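Local coordinates for hypothetical sugar ABC-transporter sugar binding protein (Arthrobacter globiformis, PDB 7BVT) that binds cyclic alpha-maltosyl-1,6-maltose as a substrate-binding protein and probably delivers it to a sugar ABC transporter, at residues V30-Y35 / D42-M47; D113-V118 / V133-S138; N119-S124 / T292-E297; E167-G172 / V235-S240; E229-W234 / Q386-A391. All coordinates share one frame; numbering follows the deposited sequence.

In the fold
All five contacts are mainly apolar and largely buried, though contact 4 has a partly exposed lysine at its edge. Contacts 1, 2 and 3 reach the same mixed sheet: contact 1 packs a helix on strand 28-34, while contacts 2 and 3 set the successive helices 112-117 and 120-125 against the neighbouring strands 131-136 and 292-301. Contact 3, whose centre lies about 7 Å from that of the chain, also reaches the bound sugar. Contacts 4 and 5, on the opposite side of the chain's centre from contact 1, join helix to helix and share helix 225-239. Water joins polar groups across contacts 1 and 4; contacts 2 and 5 meet through carbon alone. Tyr35 and Ser138 both hydrogen-bond to Glu297.

Contact 1: V30-Y35 / D42-M47; sequences VTVWHY and DAFDAM
With CG anti to the backbone N (chi1 -172°), the Phe44 side chain leaves its helix toward strand 28-34, while His34 has its CG between the backbone N and the carbonyl carbon (chi1 65°), which brings its imidazole alongside the phenyl ring. The two side chains run past each other in opposite directions and form an edge-to-face pair: the edge of Phe44 is turned to the face of His34, with planes at 68° and centroids 5.3 Å apart. His34 CD2 lies 4.0 Å from both Phe44 CD2 and Phe44 CE2. Phe44 CE2 also meets Val32 CG1 at 4.1 Å, and the phenyl group thus bridges two strand residues whose side chains both point toward the helix. These are the first strand and helix of the beta-alpha-beta unit formed by strand 28-34, helix 38-53 and strand 58-64; Phe44 also touches Ala62 on the last. A water in the plane of the imidazole lies 2.8 Å from His34 NE2 and donates to Asp45 OD1 at 2.7 Å, joining strand to helix beside the rings. His34 ND1 is hydrogen-bonded to Trp36 N, which, with the water on NE2, probably limits rotation of the imidazole.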
# COMPACT_ATOMS: atom_id res chain seq x y z
N VAL A 30 28.02 -7.12 -1.00
CA VAL A 30 26.83 -6.47 -0.42
C VAL A 30 25.73 -7.52 -0.38
O VAL A 30 25.38 -8.10 -1.42
CB VAL A 30 26.46 -5.22 -1.25
CG1 VAL A 30 25.10 -4.64 -0.88
CG2 VAL A 30 27.51 -4.13 -1.15
N THR A 31 25.21 -7.74 0.79
CA THR A 31 24.11 -8.69 0.97
C THR A 31 22.76 -7.97 0.95
O THR A 31 22.65 -6.88 1.53
CB THR A 31 24.29 -9.49 2.24
OG1 THR A 31 24.35 -8.61 3.36
CG2 THR A 31 25.54 -10.35 2.14
N VAL A 32 21.78 -8.59 0.33
CA VAL A 32 20.38 -8.08 0.23
C VAL A 32 19.47 -9.18 0.74
O VAL A 32 19.56 -10.27 0.18
CB VAL A 32 19.99 -7.69 -1.19
CG1 VAL A 32 18.54 -7.25 -1.22
CG2 VAL A 32 20.88 -6.61 -1.74
N TRP A 33 18.66 -8.89 1.72
CA TRP A 33 17.56 -9.79 2.12
C TRP A 33 16.23 -9.20 1.67
O TRP A 33 16.02 -7.98 1.86
CB TRP A 33 17.53 -10.03 3.60
CG TRP A 33 18.74 -10.66 4.20
CD1 TRP A 33 19.79 -11.21 3.55
CD2 TRP A 33 18.98 -10.89 5.59
NE1 TRP A 33 20.68 -11.72 4.45
CE2 TRP A 33 20.23 -11.55 5.69
CE3 TRP A 33 18.28 -10.60 6.75
CZ2 TRP A 33 20.80 -11.87 6.92
CZ3 TRP A 33 18.82 -10.97 7.96
CH2 TRP A 33 20.07 -11.58 8.03
N HIS A 34 15.37 -10.03 1.11
CA HIS A 34 14.06 -9.60 0.60
C HIS A 34 13.10 -10.75 0.86
O HIS A 34 13.62 -11.82 1.23
CB HIS A 34 14.11 -9.24 -0.85
CG HIS A 34 14.44 -10.43 -1.67
ND1 HIS A 34 13.45 -11.30 -2.10
CD2 HIS A 34 15.63 -10.87 -2.15
CE1 HIS A 34 14.03 -12.23 -2.86
NE2 HIS A 34 15.37 -12.02 -2.89
N TYR A 35 11.82 -10.55 0.63
CA TYR A 35 10.81 -11.62 0.88
C TYR A 35 10.11 -12.00 -0.42
O TYR A 35 9.10 -12.72 -0.34
CB TYR A 35 9.84 -11.26 2.02
CG TYR A 35 9.09 -9.95 1.91
CD1 TYR A 35 8.31 -9.65 0.82
CD2 TYR A 35 9.14 -9.02 2.93
CE1 TYR A 35 7.61 -8.45 0.70
CE2 TYR A 35 8.43 -7.83 2.85
CZ TYR A 35 7.67 -7.55 1.73
OH TYR A 35 6.97 -6.36 1.70
N ASP A 42 12.20 -14.01 -9.29
CA ASP A 42 12.91 -14.24 -10.58
C ASP A 42 13.30 -12.90 -11.21
O ASP A 42 14.44 -12.77 -11.73
CB ASP A 42 12.06 -15.00 -11.60
CG ASP A 42 11.74 -16.42 -11.20
OD1 ASP A 42 12.41 -16.95 -10.29
OD2 ASP A 42 10.77 -16.95 -11.78
N ALA A 43 12.40 -11.94 -11.22
CA ALA A 43 12.68 -10.61 -11.81
C ALA A 43 13.85 -9.96 -11.04
O ALA A 43 14.70 -9.30 -11.68
CB ALA A 43 11.45 -9.73 -11.75
N PHE A 44 13.79 -10.02 -9.72
CA PHE A 44 14.81 -9.36 -8.89
C PHE A 44 16.16 -10.03 -9.10
O PHE A 44 17.14 -9.34 -9.26
CB PHE A 44 14.44 -9.38 -7.42
CG PHE A 44 15.37 -8.56 -6.58
CD1 PHE A 44 15.48 -7.18 -6.86
CD2 PHE A 44 16.21 -9.12 -5.65
CE1 PHE A 44 16.33 -6.40 -6.11
CE2 PHE A 44 17.05 -8.34 -4.89
CZ PHE A 44 17.11 -6.96 -5.12
N ASP A 45 16.19 -11.36 -9.08
CA ASP A 45 17.45 -12.10 -9.34
C ASP A 45 18.00 -11.72 -10.71
O ASP A 45 19.22 -11.59 -10.78
CB ASP A 45 17.22 -13.60 -9.26
CG ASP A 45 16.94 -14.12 -7.87
OD1 ASP A 45 17.28 -13.47 -6.86
OD2 ASP A 45 16.39 -15.22 -7.80
N ALA A 46 17.18 -11.54 -11.74
CA ALA A 46 17.67 -11.19 -13.10
C ALA A 46 18.31 -9.79 -13.06
O ALA A 46 19.35 -9.57 -13.67
CB ALA A 46 16.56 -11.22 -14.11
N MET A 47 17.70 -8.88 -12.29
CA MET A 47 18.24 -7.50 -12.17
C MET A 47 19.54 -7.51 -11.39
O MET A 47 20.45 -6.72 -11.74
CB MET A 47 17.19 -6.63 -11.48
CG MET A 47 15.92 -6.83 -12.26
SD MET A 47 14.98 -5.41 -12.31
CE MET A 47 16.14 -4.52 -13.32
O HOH W 1 17.05 -13.80 -4.24

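Contact 2: D113-V118 / V133-S138; sequences DTLTDV and VSVPVS
Helix 112-117 packs against strand 131-136 of the mixed sheet through the last turn of the helix and the residue that follows it. Val118, the first residue to leave helical backbone angles, points its side chain at the strand and divides its two methyls between neighbouring residues there. CG1 lies anti to the backbone N (chi1 174°) and points at the CG corner of the Pro136 ring: Val118 CG1 is 3.4 Å from Pro136 CG, tighter than a usual carbon contact, and 3.7 Å from Pro136 CD. Its other methyl, CG2, approaches Val135 CG2 at 4.2 Å, the two valines crossing at about a right angle. One turn back, Leu115 sends its CD2 to the same methyl, with Leu115 CD2 and Val135 CG2 4.0 Å apart. Val135 CG2 is therefore touched by both a leucine and a valine from the helical side. Beyond the contact, Val118 also packs on Thr123 and Pro136 on Leu122, both in helix 120-125, while Val135 is joined to Ala299 of the adjacent strand by backbone hydrogen bonding. No hydrogen bond crosses between 113-118 and 133-138. Their association accordingly rests on apolar burial: Leu115 and Val118 against the Val135 methyl, and Val118 alone against the proline ring, where the close methyl-to-ring approach marks the tightest point.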
# COMPACT_ATOMS: atom_id res chain seq x y z
N ASP A 113 18.55 13.83 -7.84
CA ASP A 113 17.46 13.86 -8.85
C ASP A 113 16.64 12.56 -8.80
O ASP A 113 15.43 12.60 -9.04
CB ASP A 113 17.95 14.16 -10.25
CG ASP A 113 18.49 15.59 -10.42
OD1 ASP A 113 18.38 16.37 -9.46
OD2 ASP A 113 19.05 15.87 -11.49
N THR A 114 17.25 11.44 -8.44
CA THR A 114 16.49 10.18 -8.28
C THR A 114 15.54 10.35 -7.09
O THR A 114 14.36 10.09 -7.22
CB THR A 114 17.44 9.00 -8.06
OG1 THR A 114 18.09 8.80 -9.35
CG2 THR A 114 16.69 7.77 -7.62
N LEU A 115 16.09 10.79 -5.95
CA LEU A 115 15.24 10.90 -4.73
C LEU A 115 14.12 11.93 -4.95
O LEU A 115 12.98 11.69 -4.52
CB LEU A 115 16.13 11.18 -3.52
CG LEU A 115 17.04 10.05 -3.09
CD1 LEU A 115 17.91 10.46 -1.92
CD2 LEU A 115 16.21 8.83 -2.74
N THR A 116 14.37 13.01 -5.66
CA THR A 116 13.32 14.03 -5.97
C THR A 116 12.20 13.42 -6.81
O THR A 116 11.03 13.73 -6.58
CB THR A 116 13.89 15.24 -6.74
OG1 THR A 116 14.85 15.79 -5.84
CG2 THR A 116 12.78 16.21 -7.08
N ASP A 117 12.53 12.52 -7.72
CA ASP A 117 11.57 11.92 -8.68
C ASP A 117 10.74 10.88 -7.95
O ASP A 117 9.54 10.73 -8.28
CB ASP A 117 12.33 11.30 -9.83
CG ASP A 117 11.49 10.83 -11.02
OD1 ASP A 117 10.31 11.19 -11.14
OD2 ASP A 117 12.06 10.07 -11.82
N VAL A 118 11.36 10.14 -7.02
CA VAL A 118 10.60 9.14 -6.25
C VAL A 118 9.36 9.82 -5.67
O VAL A 118 9.44 10.96 -5.19
CB VAL A 118 11.47 8.50 -5.15
CG1 VAL A 118 10.65 7.58 -4.26
CG2 VAL A 118 12.61 7.72 -5.75
N VAL A 133 16.03 7.09 5.48
CA VAL A 133 16.48 5.75 5.95
C VAL A 133 15.89 4.63 5.07
O VAL A 133 16.40 3.51 5.12
CB VAL A 133 16.15 5.48 7.42
CG1 VAL A 133 16.95 6.44 8.30
CG2 VAL A 133 14.64 5.48 7.70
N SER A 134 14.85 4.90 4.29
CA SER A 134 14.29 3.96 3.31
C SER A 134 13.99 4.69 1.99
O SER A 134 13.75 5.91 1.95
CB SER A 134 13.07 3.21 3.83
OG SER A 134 11.97 4.09 4.04
N VAL A 135 13.96 3.91 0.94
CA VAL A 135 13.46 4.38 -0.37
C VAL A 135 12.57 3.27 -0.88
O VAL A 135 12.91 2.10 -0.80
CB VAL A 135 14.61 4.78 -1.32
CG1 VAL A 135 15.51 3.59 -1.64
CG2 VAL A 135 14.12 5.43 -2.58
N PRO A 136 11.43 3.58 -1.50
CA PRO A 136 10.64 2.52 -2.11
C PRO A 136 11.34 1.94 -3.34
O PRO A 136 11.94 2.64 -4.11
CB PRO A 136 9.36 3.26 -2.52
CG PRO A 136 9.81 4.66 -2.78
CD PRO A 136 10.82 4.90 -1.69
N VAL A 137 11.22 0.63 -3.51
CA VAL A 137 11.69 -0.09 -4.71
C VAL A 137 10.55 -0.81 -5.39
O VAL A 137 10.77 -1.32 -6.49
CB VAL A 137 12.83 -1.06 -4.35
CG1 VAL A 137 14.05 -0.23 -3.98
CG2 VAL A 137 12.47 -2.05 -3.27
N SER A 138 9.35 -0.79 -4.82
CA SER A 138 8.11 -1.17 -5.54
C SER A 138 6.96 -0.40 -4.92
O SER A 138 7.15 0.15 -3.81
CB SER A 138 7.85 -2.62 -5.44
OG SER A 138 7.46 -2.97 -4.13

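Contact 3: N119-S124 / T292-E297; sequences NDALTS and TNLGGE. With GLC (alpha-D-glucopyranose), chain B.
Apolar packing joins the two segments through one methyl group. Leu294 points its side chain at helix 120-125, and its CD1 enters the first turn, where it lies 3.9 Å from Ala121 CB and 3.9 Å from Leu122 CG. The two leucines cross obliquely, with Leu122 CD2 also close to the same methyl. The side-chain oxygen of the residue before the helix also borders this methyl: Asn119 OD1 is 3.8 Å from Leu294 CD1, a van der Waals contact.

Hydrogen bonding acts chiefly within the helical segment. Asn119 occupies the N-cap position, its CG anti to the backbone N (chi1 177°), and OD1 accepts from Leu122 N at 3.0 Å with an N-H...O angle of 149°. The donor lies in the carbonyl plane of the amide, and this capping bond, with a weak one from Asn119 ND2 to Met365 O, probably helps hold the group that borders Leu294. Replacing Asn119 with an alanine would probably leave Leu122 N without its side-chain acceptor and open a gap beside Leu294 CD1. Farther along, Ser124 OG and Ser124 N reach Asp120 O from opposite faces of its carbonyl plane.

Sugar contacts lie just beyond Leu294. Gly296 N gives a weak hydrogen bond to O2 of a glucose unit at 3.1 Å. Gly295, without a side chain, lets the sugar lie close, its CA 3.3 Å from O3 of that unit. Asp90, Asn140 and Arg371 also hydrogen-bond this glucose. Leu294 thus packs on the capped helix while the glycines after it line the glycan pocket of this solute-binding protein.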
# COMPACT_ATOMS: atom_id res chain seq x y z
N ASN A 119 8.26 9.10 -5.64
CA ASN A 119 6.99 9.53 -5.03
C ASN A 119 7.23 10.21 -3.67
O ASN A 119 7.83 9.63 -2.76
CB ASN A 119 6.09 8.31 -4.90
CG ASN A 119 4.79 8.67 -4.21
OD1 ASN A 119 4.79 8.71 -2.96
ND2 ASN A 119 3.77 8.87 -5.02
N ASP A 120 6.70 11.43 -3.49
CA ASP A 120 7.01 12.23 -2.29
C ASP A 120 6.43 11.59 -1.02
O ASP A 120 7.03 11.75 0.05
CB ASP A 120 6.43 13.64 -2.48
CG ASP A 120 7.10 14.51 -3.55
OD1 ASP A 120 8.13 14.14 -4.09
OD2 ASP A 120 6.54 15.61 -3.78
N ALA A 121 5.26 11.01 -1.09
CA ALA A 121 4.64 10.40 0.10
C ALA A 121 5.60 9.32 0.59
O ALA A 121 5.75 9.17 1.80
CB ALA A 121 3.27 9.86 -0.20
N LEU A 122 6.23 8.58 -0.33
CA LEU A 122 7.16 7.48 0.06
C LEU A 122 8.52 7.98 0.55
O LEU A 122 9.07 7.36 1.49
CB LEU A 122 7.29 6.47 -1.08
CG LEU A 122 5.98 5.76 -1.40
CD1 LEU A 122 6.07 5.01 -2.69
CD2 LEU A 122 5.57 4.84 -0.25
N THR A 123 9.09 9.05 -0.01
CA THR A 123 10.35 9.59 0.56
C THR A 123 10.04 10.23 1.90
O THR A 123 10.84 10.14 2.82
CB THR A 123 11.10 10.53 -0.38
OG1 THR A 123 10.20 11.57 -0.81
CG2 THR A 123 11.71 9.75 -1.53
N SER A 124 8.89 10.89 2.04
CA SER A 124 8.53 11.49 3.35
C SER A 124 8.39 10.42 4.42
O SER A 124 8.93 10.61 5.52
CB SER A 124 7.25 12.27 3.24
OG SER A 124 7.54 13.41 2.45
N THR A 292 -5.85 7.54 -2.19
CA THR A 292 -5.67 6.11 -1.94
C THR A 292 -4.50 5.89 -0.98
O THR A 292 -3.93 6.87 -0.51
CB THR A 292 -5.60 5.34 -3.26
OG1 THR A 292 -5.67 3.97 -2.89
CG2 THR A 292 -4.34 5.63 -4.02
N ASN A 293 -4.23 4.61 -0.69
CA ASN A 293 -3.24 4.18 0.32
C ASN A 293 -2.13 3.41 -0.39
O ASN A 293 -2.45 2.62 -1.28
CB ASN A 293 -3.93 3.30 1.36
CG ASN A 293 -3.36 3.47 2.74
OD1 ASN A 293 -2.25 3.96 2.92
ND2 ASN A 293 -4.16 3.07 3.69
N LEU A 294 -0.87 3.67 -0.06
CA LEU A 294 0.32 3.06 -0.69
C LEU A 294 0.79 1.82 0.06
O LEU A 294 0.93 1.85 1.27
CB LEU A 294 1.45 4.06 -0.76
CG LEU A 294 1.24 5.20 -1.76
CD1 LEU A 294 2.12 6.39 -1.44
CD2 LEU A 294 1.48 4.69 -3.18
N GLY A 295 1.07 0.77 -0.70
CA GLY A 295 1.81 -0.40 -0.21
C GLY A 295 3.09 -0.58 -0.98
O GLY A 295 3.42 0.27 -1.81
N GLY A 296 3.76 -1.66 -0.68
CA GLY A 296 4.93 -2.07 -1.46
C GLY A 296 6.21 -2.07 -0.66
O GLY A 296 6.18 -1.84 0.58
N GLU A 297 7.32 -2.37 -1.34
CA GLU A 297 8.59 -2.67 -0.66
C GLU A 297 9.52 -1.46 -0.62
O GLU A 297 9.58 -0.74 -1.61
CB GLU A 297 9.30 -3.80 -1.39
CG GLU A 297 8.70 -5.14 -1.03
CD GLU A 297 7.33 -5.46 -1.61
OE1 GLU A 297 7.18 -5.41 -2.82
OE2 GLU A 297 6.42 -5.73 -0.81
C1 GLC B . -0.19 -4.95 0.70
C2 GLC B . 0.76 -3.79 0.86
C3 GLC B . 1.09 -3.58 2.31
C4 GLC B . -0.22 -3.42 3.09
C5 GLC B . -1.06 -4.68 2.93
C6 GLC B . -2.40 -4.54 3.67
O2 GLC B . 1.86 -4.02 -0.01
O3 GLC B . 1.95 -2.43 2.43
O4 GLC B . 0.00 -3.24 4.47
O5 GLC B . -1.35 -4.84 1.57
O6 GLC B . -2.91 -5.85 3.91

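Contact 4: E167-G172 / V235-S240; sequences ELKAAG and VDLIDS
Leu168 and Leu237 meet methyl to methyl where helix 165-179 packs against helix 225-239, a helix-helix contact whose centre lies about 25 Å from that of the chain. Leu168 CD2 lies 3.5 Å from Leu237 CD2, and the two side chains cross at about a right angle. The same Leu237 methyl is met by the aliphatic stem of the next residue, with Lys169 CG 3.6 Å from Leu237 CD2. Leu237 CG stands anti to the carbonyl carbon (chi1 -72°), a setting that carries its CD2 methyl against both partners. Were Leu237 an alanine, Leu168 CD2 would probably face a gap and the lysine stem would lose part of its apolar support. Outside the pair of segments, Tyr184 touches both leucines, and Tyr233, one turn before Leu237, packs on Leu168 and Lys169.

Polar groups form the next layer. The lysine chain bends at its third torsion (chi3 -76°), and its ammonium makes a salt bridge to Asp166 within its own helix. Asp236 OD1 is hydrogen-bonded to Gln232 NE2, one turn back in the same helix. Lys169 NZ and Asp236 OD2 are 4.5 Å apart, too far for a direct salt bridge. Two waters join them instead, each accepting from the ammonium and donating to the carboxylate; the nearer one to the lysine is 2.7 Å from Lys169 NZ and 2.8 Å from Asp236 OD2.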
# COMPACT_ATOMS: atom_id res chain seq x y z
N GLU A 167 -22.79 7.67 -5.76
CA GLU A 167 -22.96 6.77 -6.91
C GLU A 167 -22.74 5.33 -6.48
O GLU A 167 -23.40 4.46 -6.94
CB GLU A 167 -22.04 7.17 -8.05
CG GLU A 167 -22.50 8.44 -8.74
CD GLU A 167 -21.63 8.96 -9.83
OE1 GLU A 167 -20.70 8.23 -10.24
OE2 GLU A 167 -21.85 10.09 -10.26
N LEU A 168 -21.75 5.07 -5.63
CA LEU A 168 -21.45 3.70 -5.20
C LEU A 168 -22.61 3.21 -4.37
O LEU A 168 -23.00 2.07 -4.53
CB LEU A 168 -20.10 3.65 -4.47
CG LEU A 168 -19.70 2.31 -3.87
CD1 LEU A 168 -18.18 2.24 -3.62
CD2 LEU A 168 -20.41 2.07 -2.56
N LYS A 169 -23.11 4.02 -3.44
CA LYS A 169 -24.21 3.53 -2.58
C LYS A 169 -25.43 3.22 -3.48
O LYS A 169 -26.06 2.22 -3.23
CB LYS A 169 -24.56 4.59 -1.53
CG LYS A 169 -23.55 4.62 -0.38
CD LYS A 169 -23.82 5.67 0.64
CE LYS A 169 -23.43 7.06 0.15
NZ LYS A 169 -23.77 8.11 1.13
N ALA A 170 -25.73 4.07 -4.45
CA ALA A 170 -26.94 3.92 -5.33
C ALA A 170 -26.74 2.73 -6.28
O ALA A 170 -27.62 1.83 -6.36
CB ALA A 170 -27.19 5.20 -6.08
N ALA A 171 -25.58 2.62 -6.91
CA ALA A 171 -25.31 1.46 -7.80
C ALA A 171 -25.28 0.18 -6.98
O ALA A 171 -25.80 -0.83 -7.44
CB ALA A 171 -23.99 1.63 -8.55
N GLY A 172 -24.67 0.18 -5.79
CA GLY A 172 -24.69 -1.02 -4.96
C GLY A 172 -26.11 -1.38 -4.56
O GLY A 172 -26.35 -2.58 -4.43
N VAL A 235 -20.97 2.71 7.61
CA VAL A 235 -22.13 2.20 8.41
C VAL A 235 -23.40 2.24 7.55
O VAL A 235 -24.22 1.29 7.61
CB VAL A 235 -22.28 2.98 9.72
CG1 VAL A 235 -23.60 2.67 10.41
CG2 VAL A 235 -21.11 2.69 10.63
N ASP A 236 -23.49 3.25 6.68
CA ASP A 236 -24.66 3.37 5.78
C ASP A 236 -24.67 2.23 4.78
O ASP A 236 -25.75 1.70 4.49
CB ASP A 236 -24.71 4.69 5.01
CG ASP A 236 -25.07 5.88 5.87
OD1 ASP A 236 -25.46 5.68 7.01
OD2 ASP A 236 -24.92 7.00 5.37
N LEU A 237 -23.52 1.88 4.21
CA LEU A 237 -23.39 0.71 3.28
C LEU A 237 -23.82 -0.57 3.98
O LEU A 237 -24.53 -1.38 3.38
CB LEU A 237 -21.95 0.59 2.74
CG LEU A 237 -21.58 1.67 1.73
CD1 LEU A 237 -20.07 1.77 1.56
CD2 LEU A 237 -22.23 1.36 0.38
N ILE A 238 -23.39 -0.77 5.23
CA ILE A 238 -23.68 -2.02 5.98
C ILE A 238 -25.18 -2.04 6.32
O ILE A 238 -25.79 -3.12 6.08
CB ILE A 238 -22.83 -2.08 7.24
CG1 ILE A 238 -21.35 -2.24 6.89
CG2 ILE A 238 -23.33 -3.20 8.15
CD1 ILE A 238 -20.40 -1.94 8.06
N ASP A 239 -25.71 -0.92 6.81
CA ASP A 239 -27.10 -0.80 7.33
C ASP A 239 -28.05 -1.07 6.16
O ASP A 239 -29.10 -1.69 6.39
CB ASP A 239 -27.39 0.55 8.01
CG ASP A 239 -26.88 0.66 9.45
OD1 ASP A 239 -26.43 -0.38 10.03
OD2 ASP A 239 -26.87 1.81 9.98
N SER A 240 -27.70 -0.61 4.95
CA SER A 240 -28.56 -0.82 3.73
C SER A 240 -28.54 -2.28 3.30
O SER A 240 -29.35 -2.62 2.41
CB SER A 240 -28.15 0.09 2.62
OG SER A 240 -26.82 -0.18 2.18
O HOH W 2 -22.80 7.73 3.63
O HOH W 3 -26.35 7.38 3.02

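Contact 5: E229-W234 / Q386-A391; sequences EALQYW and QEIEKA
Segments 229-234 and 386-391 are both helical throughout, and their backbones come nearest at Leu231 and Ile388, whose CA atoms are 8.1 Å apart. At that separation the helices meet through side chains, with no hydrogen bond between them. Within the second segment Lys390 N bonds to Glu387 O, three residues back, at 3.2 Å.

Leu231 carries the contact from its side. Its CG lies anti to the backbone N (chi1 -175°), extending the isobutyl group toward the other helix, where its two methyls take different neighbours. Leu231 CD1 lies 3.8 Å from Ile388 CG2, the beta-branch methyl of the isoleucine. Leu231 CD2 reaches the longer branch, 4.1 Å from Ile388 CD1, and also approaches the next turn, 4.2 Å from Ala391 CB. The leucine and isoleucine, through these two pairs of methyls, slide past each other in opposite directions. Ala391 offers a single methyl to the end of the leucine. Trp234 also points its side chain toward the second helix, but its indole NE1 is hydrogen-bonded to Asn204 of helix 195-207.

The apolar interface continues beyond the pair: Phe201 of helix 195-207 touches Leu231, while Ala401 of helix 398-415 touches Ala391. Leu231 and Ala391 thus connect the paired helices to two further ones. The result is an apolar helix-helix packing in which helices 195-207 and 398-415 flank the pair, joining the mid-chain helix 225-239 to helix 377-392, the last but one in the chain.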
# COMPACT_ATOMS: atom_id res chain seq x y z
N GLU A 229 -17.77 11.40 8.63
CA GLU A 229 -18.29 11.28 7.24
C GLU A 229 -17.83 9.92 6.67
O GLU A 229 -18.63 9.16 6.09
CB GLU A 229 -17.77 12.41 6.36
CG GLU A 229 -18.44 12.45 5.02
CD GLU A 229 -17.93 13.51 4.06
OE1 GLU A 229 -17.29 14.46 4.53
OE2 GLU A 229 -18.23 13.36 2.82
N ALA A 230 -16.56 9.58 6.85
CA ALA A 230 -16.01 8.32 6.30
C ALA A 230 -16.64 7.14 7.03
O ALA A 230 -17.00 6.14 6.39
CB ALA A 230 -14.49 8.31 6.37
N LEU A 231 -16.70 7.16 8.36
CA LEU A 231 -17.30 6.00 9.09
C LEU A 231 -18.82 5.90 8.84
O LEU A 231 -19.34 4.78 8.75
CB LEU A 231 -16.96 6.10 10.59
CG LEU A 231 -17.43 4.88 11.41
CD1 LEU A 231 -16.93 3.57 10.85
CD2 LEU A 231 -17.06 5.03 12.89
N GLN A 232 -19.51 7.02 8.68
CA GLN A 232 -20.98 7.00 8.39
C GLN A 232 -21.19 6.37 7.02
O GLN A 232 -22.19 5.64 6.83
CB GLN A 232 -21.53 8.42 8.41
CG GLN A 232 -23.06 8.43 8.37
CD GLN A 232 -23.64 7.83 9.64
OE1 GLN A 232 -23.39 8.35 10.76
NE2 GLN A 232 -24.39 6.75 9.50
N TYR A 233 -20.25 6.57 6.11
CA TYR A 233 -20.32 5.92 4.77
C TYR A 233 -20.30 4.40 4.92
O TYR A 233 -21.14 3.70 4.31
CB TYR A 233 -19.18 6.43 3.89
CG TYR A 233 -18.93 5.84 2.52
CD1 TYR A 233 -19.92 5.72 1.57
CD2 TYR A 233 -17.63 5.63 2.13
CE1 TYR A 233 -19.63 5.30 0.28
CE2 TYR A 233 -17.31 5.22 0.84
CZ TYR A 233 -18.32 5.09 -0.09
OH TYR A 233 -18.01 4.74 -1.37
N TRP A 234 -19.29 3.88 5.62
CA TRP A 234 -19.23 2.44 5.92
C TRP A 234 -20.54 2.00 6.58
O TRP A 234 -21.08 0.98 6.18
CB TRP A 234 -18.00 2.06 6.77
CG TRP A 234 -16.71 2.08 6.00
CD1 TRP A 234 -16.25 3.07 5.16
CD2 TRP A 234 -15.66 1.13 6.07
NE1 TRP A 234 -15.02 2.74 4.66
CE2 TRP A 234 -14.65 1.53 5.17
CE3 TRP A 234 -15.52 -0.09 6.73
CZ2 TRP A 234 -13.48 0.81 5.01
CZ3 TRP A 234 -14.36 -0.82 6.56
CH2 TRP A 234 -13.36 -0.39 5.68
N GLN A 386 -10.12 -2.48 16.05
CA GLN A 386 -11.02 -3.17 17.00
C GLN A 386 -12.14 -2.22 17.44
O GLN A 386 -13.26 -2.69 17.68
CB GLN A 386 -10.22 -3.78 18.15
CG GLN A 386 -9.47 -5.00 17.66
CD GLN A 386 -8.59 -5.61 18.73
OE1 GLN A 386 -8.09 -4.91 19.61
NE2 GLN A 386 -8.39 -6.91 18.59
N GLU A 387 -11.86 -0.94 17.60
CA GLU A 387 -12.89 -0.01 18.06
C GLU A 387 -13.82 0.28 16.90
O GLU A 387 -15.04 0.37 17.11
CB GLU A 387 -12.31 1.25 18.66
CG GLU A 387 -11.57 1.01 19.95
CD GLU A 387 -12.42 0.60 21.13
OE1 GLU A 387 -13.65 0.46 20.98
OE2 GLU A 387 -11.85 0.47 22.26
N ILE A 388 -13.26 0.48 15.72
CA ILE A 388 -14.13 0.89 14.58
C ILE A 388 -15.05 -0.29 14.27
O ILE A 388 -16.17 -0.03 13.87
CB ILE A 388 -13.27 1.29 13.36
CG1 ILE A 388 -12.45 2.56 13.65
CG2 ILE A 388 -14.11 1.44 12.11
CD1 ILE A 388 -13.23 3.82 13.83
N GLU A 389 -14.58 -1.51 14.37
CA GLU A 389 -15.36 -2.71 14.00
C GLU A 389 -16.65 -2.77 14.84
O GLU A 389 -17.66 -3.28 14.37
CB GLU A 389 -14.52 -3.96 14.20
CG GLU A 389 -15.31 -5.20 13.88
CD GLU A 389 -14.52 -6.47 13.77
OE1 GLU A 389 -13.31 -6.42 14.04
OE2 GLU A 389 -15.10 -7.51 13.34
N LYS A 390 -16.63 -2.21 16.05
CA LYS A 390 -17.84 -2.24 16.91
C LYS A 390 -18.96 -1.46 16.21
O LYS A 390 -20.11 -1.89 16.29
CB LYS A 390 -17.48 -1.69 18.29
CG LYS A 390 -16.44 -2.55 19.00
CD LYS A 390 -16.28 -2.16 20.44
CE LYS A 390 -15.03 -2.77 21.03
NZ LYS A 390 -14.61 -2.08 22.27
N ALA A 391 -18.66 -0.35 15.54
CA ALA A 391 -19.68 0.40 14.76
C ALA A 391 -20.10 -0.43 13.55
O ALA A 391 -21.30 -0.49 13.27
CB ALA A 391 -19.19 1.74 14.35